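Local coordinates for putative serine phosphatase (Pseudomonas aeruginosa, PDB 6K4E), which is the PP2C-type phosphatase domain of SiaA, which probably removes phosphate from a phosphothreonine protein in the pathway controlling biofilm formation in response to carbon availability, at residues 85-90 against 287-292; 125-130 against 152-157; 132-137 against 144-149; 238-243 against 293-298. One frame throughout, in Å; residues are numbered along the deposited sequence.

Interaction 1 of 4, residues 85-90 against 287-292; sequences LWKPRD and HPQRDD. With MG (magnesium ion), chain F.
Gln289 reaches across to the end of strand 82-87 and meets Lys87 twice with its amide. Its extended chain, with CG opposite the backbone N (chi1 -167°), carries the amide to the lysine, and the two side chains cross at a slant, OE1 lying near the CG end of the lysine chain. NE2 gives a hydrogen to Lys87 O at 2.8 Å; that oxygen lies almost in the amide plane, although NE2 itself stands well above the carbonyl plane of Lys87. The same nitrogen bonds back to Asp291 O, so both donor positions of the amide are used and its rotation is fixed. OE1 receives only a weak bond from Lys87 NZ, at 3.2 Å. The lysine chain, bent at chi2 and chi4, curls round so that NZ also binds Pro88 O at 2.8 Å, nearly along the C=O axis.

Asp292 comes in from the other end of the loop. Its OD1 takes Arg89 N through the anti lone pair, at 2.7 Å and nearly straight (169°), and also faces water 1, which bridges to Asp90 N. This loop runs into strand 293-300 and carries a metal ligand of the PP2C fold: Asp291 turns away from 85-90 and binds magnesium through OD2 at 1.9 Å, beside Asp112 and Asp238. Its OD1 receives a hydrogen from water 2, itself a magnesium ligand. Arg89 lies alongside the loop backbone, its CG 3.4 Å from Gln289 O. At the guanidinium edge, NH1 makes a weak bond to Arg290 O, while NE pairs with Asp90 OD1 at 3.6 Å.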
# COMPACT_ATOMS: atom_id res chain seq x y z
N LEU B 85 18.41 -0.47 11.77
CA LEU B 85 18.68 -1.86 11.45
C LEU B 85 17.39 -2.33 10.78
O LEU B 85 16.33 -2.32 11.41
CB LEU B 85 18.96 -2.67 12.74
CG LEU B 85 19.84 -3.93 12.62
CD1 LEU B 85 20.05 -4.58 13.99
CD2 LEU B 85 19.23 -4.97 11.65
N TRP B 86 17.44 -2.62 9.48
CA TRP B 86 16.21 -3.01 8.79
C TRP B 86 16.51 -4.14 7.85
O TRP B 86 17.16 -3.92 6.84
CB TRP B 86 15.61 -1.82 8.03
CG TRP B 86 14.29 -2.13 7.37
CD1 TRP B 86 13.08 -2.27 7.97
CD2 TRP B 86 14.08 -2.33 5.97
NE1 TRP B 86 12.11 -2.54 7.02
CE2 TRP B 86 12.69 -2.55 5.78
CE3 TRP B 86 14.91 -2.30 4.83
CZ2 TRP B 86 12.12 -2.73 4.51
CZ3 TRP B 86 14.35 -2.50 3.58
CH2 TRP B 86 12.97 -2.72 3.43
N LYS B 87 16.09 -5.36 8.21
CA LYS B 87 16.39 -6.52 7.41
C LYS B 87 15.14 -7.37 7.23
O LYS B 87 14.85 -8.19 8.11
CB LYS B 87 17.57 -7.33 8.05
CG LYS B 87 17.98 -8.67 7.38
CD LYS B 87 18.60 -8.57 5.98
CE LYS B 87 18.79 -9.93 5.34
NZ LYS B 87 17.52 -10.50 4.81
N PRO B 88 14.44 -7.25 6.07
CA PRO B 88 13.27 -8.10 5.83
C PRO B 88 13.70 -9.55 5.70
O PRO B 88 14.83 -9.82 5.28
CB PRO B 88 12.71 -7.57 4.49
CG PRO B 88 13.28 -6.23 4.34
CD PRO B 88 14.66 -6.36 4.91
N ARG B 89 12.81 -10.47 6.09
CA ARG B 89 13.09 -11.91 6.00
C ARG B 89 13.24 -12.26 4.51
O ARG B 89 14.22 -12.89 4.11
CB ARG B 89 11.99 -12.72 6.67
CG ARG B 89 12.34 -14.18 6.83
CD ARG B 89 11.14 -14.95 7.35
NE ARG B 89 10.54 -15.76 6.31
CZ ARG B 89 9.77 -16.82 6.53
NH1 ARG B 89 9.51 -17.21 7.77
NH2 ARG B 89 9.26 -17.51 5.52
N ASP B 90 12.30 -11.81 3.69
CA ASP B 90 12.41 -12.05 2.27
C ASP B 90 12.94 -10.74 1.64
O ASP B 90 13.66 -10.00 2.32
CB ASP B 90 11.10 -12.62 1.71
CG ASP B 90 10.52 -13.75 2.59
OD1 ASP B 90 11.30 -14.67 2.98
OD2 ASP B 90 9.31 -13.70 2.92
N HIS B 287 21.06 -20.94 11.53
CA HIS B 287 19.60 -20.81 11.55
C HIS B 287 19.09 -19.80 10.53
O HIS B 287 19.62 -18.69 10.47
CB HIS B 287 19.08 -20.40 12.93
CG HIS B 287 19.14 -21.49 13.94
ND1 HIS B 287 20.32 -21.80 14.60
CD2 HIS B 287 18.17 -22.33 14.36
CE1 HIS B 287 20.02 -22.79 15.42
NE2 HIS B 287 18.74 -23.14 15.31
N PRO B 288 18.03 -20.13 9.77
CA PRO B 288 17.46 -19.13 8.85
C PRO B 288 16.87 -17.96 9.63
O PRO B 288 16.61 -18.10 10.83
CB PRO B 288 16.35 -19.91 8.12
CG PRO B 288 15.96 -20.98 9.08
CD PRO B 288 17.26 -21.39 9.73
N GLN B 289 16.71 -16.80 8.95
CA GLN B 289 16.08 -15.64 9.56
C GLN B 289 14.61 -16.02 9.71
O GLN B 289 13.97 -16.49 8.77
CB GLN B 289 16.26 -14.38 8.70
CG GLN B 289 15.90 -13.09 9.43
CD GLN B 289 16.06 -11.88 8.58
OE1 GLN B 289 16.89 -11.84 7.68
NE2 GLN B 289 15.28 -10.85 8.83
N ARG B 290 14.11 -15.91 10.93
CA ARG B 290 12.77 -16.33 11.33
C ARG B 290 11.68 -15.31 10.96
O ARG B 290 10.57 -15.70 10.64
CB ARG B 290 12.80 -16.61 12.86
CG ARG B 290 11.65 -17.42 13.36
CD ARG B 290 12.02 -18.25 14.55
NE ARG B 290 11.11 -19.38 14.58
CZ ARG B 290 11.22 -20.43 15.38
NH1 ARG B 290 12.23 -20.51 16.24
NH2 ARG B 290 10.34 -21.41 15.32
N ASP B 291 12.01 -14.00 11.03
CA ASP B 291 11.06 -12.91 10.80
C ASP B 291 11.80 -11.64 10.34
O ASP B 291 13.04 -11.61 10.32
CB ASP B 291 10.27 -12.63 12.11
CG ASP B 291 9.06 -11.73 11.97
OD1 ASP B 291 8.61 -11.51 10.82
OD2 ASP B 291 8.55 -11.26 13.00
N ASP B 292 11.04 -10.64 9.88
CA ASP B 292 11.57 -9.35 9.49
C ASP B 292 12.18 -8.71 10.74
O ASP B 292 11.60 -8.80 11.83
CB ASP B 292 10.43 -8.46 8.97
CG ASP B 292 9.76 -9.00 7.75
OD1 ASP B 292 10.47 -9.43 6.84
OD2 ASP B 292 8.52 -8.97 7.69
MG MG F . 7.39 -9.71 13.27
O HOH W 1 9.84 -10.77 4.64
O HOH W 2 6.55 -10.17 11.39
O HOH W 3 9.07 -8.29 12.68
O HOH W 4 5.71 -10.73 13.89

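Interaction 2 of 4, residues 125-130 against 152-157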
# COMPACT_ATOMS: atom_id res chain seq x y z
N MET B 125 2.45 -0.49 2.85
CA MET B 125 2.08 0.64 1.97
C MET B 125 0.82 1.32 2.55
O MET B 125 0.81 2.53 2.74
CB MET B 125 1.82 0.21 0.51
CG MET B 125 2.96 -0.52 -0.16
SD MET B 125 4.39 0.56 -0.44
CE MET B 125 5.60 -0.33 0.43
N LEU B 126 -0.18 0.52 2.89
CA LEU B 126 -1.43 0.99 3.49
C LEU B 126 -1.16 1.70 4.81
O LEU B 126 -1.63 2.82 4.99
CB LEU B 126 -2.41 -0.16 3.67
CG LEU B 126 -2.98 -0.78 2.39
CD1 LEU B 126 -3.77 -2.05 2.71
CD2 LEU B 126 -3.87 0.21 1.65
N ALA B 127 -0.35 1.07 5.71
CA ALA B 127 -0.01 1.62 7.01
C ALA B 127 0.81 2.91 6.92
O ALA B 127 0.58 3.82 7.71
CB ALA B 127 0.71 0.59 7.85
N ARG B 128 1.72 3.02 5.93
CA ARG B 128 2.52 4.23 5.74
C ARG B 128 1.59 5.41 5.42
O ARG B 128 1.73 6.48 6.03
CB ARG B 128 3.61 4.03 4.66
CG ARG B 128 4.13 5.33 4.01
CD ARG B 128 5.02 6.18 4.92
NE ARG B 128 5.02 7.58 4.49
CZ ARG B 128 5.93 8.14 3.70
NH1 ARG B 128 6.95 7.44 3.25
NH2 ARG B 128 5.82 9.42 3.36
N ALA B 129 0.64 5.21 4.50
CA ALA B 129 -0.36 6.22 4.12
C ALA B 129 -1.32 6.52 5.26
O ALA B 129 -1.59 7.69 5.52
CB ALA B 129 -1.13 5.75 2.90
N ALA B 130 -1.80 5.48 5.97
CA ALA B 130 -2.64 5.62 7.18
C ALA B 130 -1.90 6.43 8.28
O ALA B 130 -2.54 7.21 8.98
CB ALA B 130 -3.01 4.25 7.73
N GLN B 152 -8.20 3.60 12.60
CA GLN B 152 -9.41 4.01 11.87
C GLN B 152 -9.20 4.08 10.35
O GLN B 152 -10.00 3.51 9.60
CB GLN B 152 -9.99 5.32 12.43
CG GLN B 152 -10.61 5.19 13.84
CD GLN B 152 -11.63 4.06 13.99
OE1 GLN B 152 -12.59 3.93 13.21
NE2 GLN B 152 -11.43 3.21 14.99
N ALA B 153 -8.08 4.72 9.92
CA ALA B 153 -7.67 4.85 8.53
C ALA B 153 -7.47 3.46 7.93
O ALA B 153 -7.92 3.23 6.81
CB ALA B 153 -6.38 5.67 8.44
N MET B 154 -6.86 2.52 8.70
CA MET B 154 -6.67 1.14 8.23
C MET B 154 -8.01 0.42 8.04
O MET B 154 -8.22 -0.19 7.00
CB MET B 154 -5.77 0.35 9.17
CG MET B 154 -4.27 0.69 9.02
SD MET B 154 -3.59 0.39 7.37
CE MET B 154 -3.93 -1.34 7.17
N ARG B 155 -8.94 0.54 9.01
CA ARG B 155 -10.29 -0.06 8.96
C ARG B 155 -11.11 0.48 7.80
O ARG B 155 -11.99 -0.22 7.26
CB ARG B 155 -11.06 0.20 10.26
CG ARG B 155 -10.46 -0.45 11.47
CD ARG B 155 -11.29 -0.20 12.71
NE ARG B 155 -10.56 -0.57 13.92
CZ ARG B 155 -10.53 -1.80 14.44
NH1 ARG B 155 -11.17 -2.79 13.84
NH2 ARG B 155 -9.85 -2.04 15.55
N SER B 156 -10.83 1.74 7.44
CA SER B 156 -11.48 2.47 6.35
C SER B 156 -11.08 1.94 4.96
O SER B 156 -11.87 2.05 4.05
CB SER B 156 -11.16 3.97 6.46
OG SER B 156 -10.98 4.56 5.19
N MET B 157 -9.84 1.43 4.81
CA MET B 157 -9.31 0.95 3.53
C MET B 157 -9.44 -0.55 3.34
O MET B 157 -9.56 -0.99 2.21
CB MET B 157 -7.84 1.39 3.36
CG MET B 157 -7.70 2.89 3.33
SD MET B 157 -6.02 3.47 3.04
CE MET B 157 -5.24 3.13 4.63
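Ala130 and Ala153 meet methyl to methyl, CB to CB 3.7 Å, where the two helix backbones come nearest. Beside this pair the sulfur of Met154 settles against the backbone of helix 117-138, with SD 3.7 Å from Ala127 N and 3.8 Å from Leu126 C; it also touches Leu126 CB and Ala130 CB. Its chain reaches there by bending at both chi2 (-60°) and chi3 (-58°), which folds the methyl end back toward Leu126. Met157 comes in beyond it: CE lies 3.6 Å from Leu126 O and 4.0 Å from Ala130 CB, while SD faces Leu126 CD2 at 4.1 Å, leucine and methionine running past each other head to tail. The segments belong to consecutive helices, 117-138 and 143-157, a helical hairpin packed against the antiparallel sheet that contains strands 95-101 and 171-179. Their short axes approach to 9.2 Å at 131°, and small alanines at the closest point let the backbones come near while the two methionines fill the space toward Leu126. Further out, Met171 of strand 171-179 backs both Ala127 and Met154, and Phe96 of strand 95-101 covers Ala127. Met125 and Asp132 of the second subunit pack on Leu126 and Met157 respectively.

Interaction 3 of 4, residues 132-137 against 144-149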
# COMPACT_ATOMS: atom_id res chain seq x y z
N ASP B 132 0.50 8.80 7.71
CA ASP B 132 0.56 10.16 7.16
C ASP B 132 -0.75 10.89 7.39
O ASP B 132 -0.74 12.04 7.82
CB ASP B 132 0.88 10.12 5.65
CG ASP B 132 2.33 9.79 5.35
OD1 ASP B 132 3.00 9.17 6.22
OD2 ASP B 132 2.80 10.12 4.26
N HIS B 133 -1.88 10.21 7.12
CA HIS B 133 -3.22 10.76 7.36
C HIS B 133 -3.36 11.13 8.84
O HIS B 133 -3.74 12.26 9.15
CB HIS B 133 -4.33 9.75 6.96
CG HIS B 133 -5.67 10.09 7.52
ND1 HIS B 133 -6.55 10.92 6.85
CD2 HIS B 133 -6.23 9.72 8.70
CE1 HIS B 133 -7.62 11.03 7.63
NE2 HIS B 133 -7.47 10.33 8.76
N ALA B 134 -3.06 10.19 9.74
CA ALA B 134 -3.15 10.36 11.19
C ALA B 134 -2.31 11.55 11.69
O ALA B 134 -2.84 12.37 12.43
CB ALA B 134 -2.76 9.08 11.90
N ILE B 135 -1.03 11.67 11.22
CA ILE B 135 -0.13 12.78 11.58
C ILE B 135 -0.76 14.12 11.16
O ILE B 135 -0.71 15.08 11.91
CB ILE B 135 1.32 12.61 11.03
CG1 ILE B 135 2.00 11.37 11.62
CG2 ILE B 135 2.19 13.88 11.26
CD1 ILE B 135 3.37 10.97 10.89
N GLU B 136 -1.38 14.16 9.97
CA GLU B 136 -2.06 15.34 9.45
C GLU B 136 -3.36 15.64 10.25
O GLU B 136 -3.63 16.80 10.53
CB GLU B 136 -2.35 15.14 7.95
CG GLU B 136 -2.87 16.36 7.22
CD GLU B 136 -2.94 16.21 5.70
OE1 GLU B 136 -1.97 15.67 5.12
OE2 GLU B 136 -3.97 16.61 5.11
N ALA B 137 -4.11 14.60 10.65
CA ALA B 137 -5.36 14.75 11.41
C ALA B 137 -5.14 15.17 12.88
O ALA B 137 -5.94 15.96 13.38
CB ALA B 137 -6.17 13.46 11.36
N ALA B 144 -0.43 8.26 21.06
CA ALA B 144 -1.69 7.54 21.29
C ALA B 144 -2.78 7.96 20.32
O ALA B 144 -3.47 7.08 19.81
CB ALA B 144 -2.17 7.69 22.72
N ALA B 145 -2.92 9.29 20.02
CA ALA B 145 -3.91 9.80 19.05
C ALA B 145 -3.59 9.35 17.62
O ALA B 145 -4.51 9.00 16.88
CB ALA B 145 -4.00 11.31 19.11
N ILE B 146 -2.27 9.31 17.26
CA ILE B 146 -1.78 8.89 15.95
C ILE B 146 -2.15 7.42 15.73
O ILE B 146 -2.63 7.07 14.67
CB ILE B 146 -0.24 9.18 15.79
CG1 ILE B 146 0.05 10.70 15.83
CG2 ILE B 146 0.31 8.60 14.46
CD1 ILE B 146 1.47 11.07 16.18
N LEU B 147 -1.94 6.57 16.74
CA LEU B 147 -2.25 5.13 16.69
C LEU B 147 -3.73 4.86 16.54
O LEU B 147 -4.09 3.97 15.78
CB LEU B 147 -1.68 4.39 17.92
CG LEU B 147 -0.15 4.30 18.04
CD1 LEU B 147 0.22 3.48 19.22
CD2 LEU B 147 0.46 3.66 16.81
N GLY B 148 -4.57 5.64 17.24
CA GLY B 148 -6.03 5.56 17.19
C GLY B 148 -6.54 5.89 15.81
O GLY B 148 -7.31 5.12 15.22
N GLU B 149 -6.05 7.01 15.25
CA GLU B 149 -6.36 7.50 13.92
C GLU B 149 -5.82 6.56 12.83
O GLU B 149 -6.50 6.42 11.81
CB GLU B 149 -5.83 8.93 13.74
CG GLU B 149 -6.78 10.02 14.21
CD GLU B 149 -8.13 10.10 13.50
OE1 GLU B 149 -8.16 9.98 12.26
OE2 GLU B 149 -9.15 10.28 14.20
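His133 starts the contact by presenting a ring edge to Glu149: OE1 lies near the ring plane, 3.6 Å from NE2, with the ring and carboxylate planes 38° apart. Its CG stands anti to the backbone N (chi1 164°), swinging the ring out along the helix side toward the glutamate. Ala134 follows and is directed toward the partner helix. Its methyl carbon sits 3.4 Å from Ile146 O and 3.6 Å from Glu149 CB, and CG2 of Ile146 closes in at 4.0 Å. Ile135 is directed away at its root, yet CG1 still brushes Ile146 CG2 at 4.3 Å on the buried side, where Leu175 of strand 171-179 also packs on Ile146. One turn beyond Ala134, Ala137 brings CB to 4.1 Å from Glu149 OE1, so the carboxylate oxygen, carried by a chain bent at chi2, lies near both His133 and Ala137. The segments flank the turn between helices 117-138 and 143-157, whose short axes approach to 8.4 Å. The second subunit is close by, with its Glu136 packed on His133. The chemistry grades across the pair: Ile135 and Ile146 on the sheet side, Ala134 against Glu149 CB in the middle, then a polar margin where a nearby carboxylate would probably favour a protonated, positively charged His133.

Interaction 4 of 4, residues 238-243 against 293-298. With MG (magnesium ion), chain H; MG (magnesium ion), chain F.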
# COMPACT_ATOMS: atom_id res chain seq x y z
N ASP B 238 9.35 -7.50 17.03
CA ASP B 238 9.67 -8.78 17.65
C ASP B 238 10.76 -9.62 16.91
O ASP B 238 11.29 -10.55 17.50
CB ASP B 238 8.38 -9.62 17.84
CG ASP B 238 7.64 -9.95 16.57
OD1 ASP B 238 8.20 -9.68 15.47
OD2 ASP B 238 6.51 -10.48 16.66
N GLY B 239 10.99 -9.36 15.63
CA GLY B 239 11.89 -10.16 14.80
C GLY B 239 13.27 -10.48 15.35
O GLY B 239 13.71 -11.62 15.28
N PHE B 240 13.98 -9.46 15.84
CA PHE B 240 15.33 -9.60 16.41
C PHE B 240 15.25 -10.45 17.70
O PHE B 240 16.11 -11.31 17.93
CB PHE B 240 15.92 -8.19 16.74
CG PHE B 240 17.40 -8.16 17.05
CD1 PHE B 240 17.88 -8.56 18.30
CD2 PHE B 240 18.33 -7.73 16.10
CE1 PHE B 240 19.25 -8.54 18.58
CE2 PHE B 240 19.70 -7.71 16.39
CZ PHE B 240 20.15 -8.10 17.63
N LEU B 241 14.22 -10.20 18.55
CA LEU B 241 14.07 -10.89 19.85
C LEU B 241 13.57 -12.30 19.64
O LEU B 241 13.76 -13.15 20.50
CB LEU B 241 13.12 -10.12 20.81
CG LEU B 241 13.68 -8.83 21.45
CD1 LEU B 241 13.56 -7.61 20.51
CD2 LEU B 241 12.95 -8.49 22.71
N ASP B 242 12.96 -12.57 18.49
CA ASP B 242 12.45 -13.90 18.16
C ASP B 242 13.43 -14.71 17.35
O ASP B 242 13.19 -15.88 17.11
CB ASP B 242 11.08 -13.81 17.45
CG ASP B 242 9.93 -13.32 18.32
OD1 ASP B 242 10.12 -13.23 19.56
OD2 ASP B 242 8.85 -13.07 17.77
N GLN B 243 14.54 -14.10 16.91
CA GLN B 243 15.54 -14.82 16.12
C GLN B 243 16.05 -16.05 16.83
O GLN B 243 16.68 -15.93 17.89
CB GLN B 243 16.71 -13.94 15.72
CG GLN B 243 17.72 -14.64 14.77
CD GLN B 243 17.07 -15.21 13.51
OE1 GLN B 243 16.43 -14.49 12.73
NE2 GLN B 243 17.15 -16.51 13.34
N ILE B 293 13.36 -8.12 10.59
CA ILE B 293 14.06 -7.47 11.69
C ILE B 293 14.07 -5.94 11.47
O ILE B 293 14.27 -5.48 10.35
CB ILE B 293 15.49 -8.09 11.88
CG1 ILE B 293 15.39 -9.57 12.33
CG2 ILE B 293 16.36 -7.27 12.85
CD1 ILE B 293 16.61 -10.43 12.10
N THR B 294 13.81 -5.18 12.55
CA THR B 294 13.87 -3.72 12.58
C THR B 294 14.24 -3.29 13.96
O THR B 294 13.64 -3.73 14.93
CB THR B 294 12.56 -3.00 12.19
OG1 THR B 294 12.01 -3.64 11.05
CG2 THR B 294 12.79 -1.49 11.86
N ILE B 295 15.26 -2.42 14.04
CA ILE B 295 15.66 -1.74 15.25
C ILE B 295 15.91 -0.29 14.86
O ILE B 295 16.80 -0.02 14.07
CB ILE B 295 16.87 -2.35 16.03
CG1 ILE B 295 16.63 -3.81 16.41
CG2 ILE B 295 17.21 -1.48 17.27
CD1 ILE B 295 17.77 -4.38 17.34
N LEU B 296 15.13 0.62 15.42
CA LEU B 296 15.31 2.05 15.23
C LEU B 296 15.72 2.63 16.56
O LEU B 296 15.02 2.49 17.56
CB LEU B 296 14.04 2.72 14.66
CG LEU B 296 14.13 4.19 14.24
CD1 LEU B 296 15.44 4.52 13.53
CD2 LEU B 296 12.92 4.60 13.43
N SER B 297 16.94 3.18 16.59
CA SER B 297 17.49 3.74 17.80
C SER B 297 17.73 5.19 17.62
O SER B 297 17.99 5.62 16.51
CB SER B 297 18.78 3.01 18.19
OG SER B 297 19.37 3.55 19.36
N PHE B 298 17.60 5.95 18.72
CA PHE B 298 17.75 7.40 18.81
C PHE B 298 18.25 7.79 20.18
O PHE B 298 18.02 7.08 21.15
CB PHE B 298 16.44 8.11 18.46
CG PHE B 298 15.23 7.77 19.31
CD1 PHE B 298 14.49 6.61 19.07
CD2 PHE B 298 14.80 8.62 20.30
CE1 PHE B 298 13.35 6.31 19.84
CE2 PHE B 298 13.67 8.31 21.07
CZ PHE B 298 12.94 7.17 20.83
MG MG H . 4.94 -10.53 18.28
MG MG F . 7.39 -9.71 13.27
O HOH W 4 5.71 -10.73 13.89
O HOH W 5 13.21 -6.52 15.10
O HOH W 3 9.07 -8.29 12.68
O HOH W 2 6.55 -10.17 11.39
O HOH W 6 4.59 -12.53 17.21
O HOH W 7 3.26 -10.25 16.67
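Phe240 and the two isoleucines of strand 293-300 carry the apolar part of this contact. Ile295 places CD1 over one face of the ring, a CH-pi contact 3.9 Å from the centroid and 22° off the normal. Ile293 comes instead at the edge, its CG2 near the ring plane and 3.8 Å from Phe240 CD2. Its other branch, CG1, lies over the backbone at Gly239 C, also 3.8 Å away, where the glycine lets helix and strand come close. Phe252 adds an edge-to-face ring contact to Phe240. The polar link is a single water: water 5 accepts from Phe240 N and from Thr294 N, bridging the backbones. Gln243 only grazes Ile293 CD1 with OE1; its amide binds Pro288 O and Arg290 N. Metal bonds make up the third kind. Asp238 leaves the backbone away from the strand, and its carboxylate spans two magnesium ions, OD1 at 2.3 Å from one and OD2 at 2.2 Å from the other, perhaps akin to the third metal of bacterial relatives. Asp112 joins the OD1-bound ion, shared with Asp291, to another held also by Cys113 and Gly115. Such an aspartate-bound magnesium cluster beside the sheets is typical of the PP2C active site.

Overall arrangement
Interactions 1 and 4 belong to one neighbourhood, their centres about 10 Å apart. Strands 82-87 and 293-300 are neighbours in one sheet, and both contacts supply an aspartate to the same magnesium ion. Interaction 4 is the buried, mostly apolar half, nearest the chain centre; interaction 1, partly exposed, relies on amide, carboxylate and backbone hydrogen bonds to shape the loop leading into the strand. Interactions 2 and 3 both join helices 117-138 and 143-157, with interaction 3 nested towards the turn. Neither has a hydrogen bond across it: 2 is buried sulfur and methyl packing, whereas 3 ends in a histidine-carboxylate edge. Both lie beside the second subunit, which touches neither 1 nor 4.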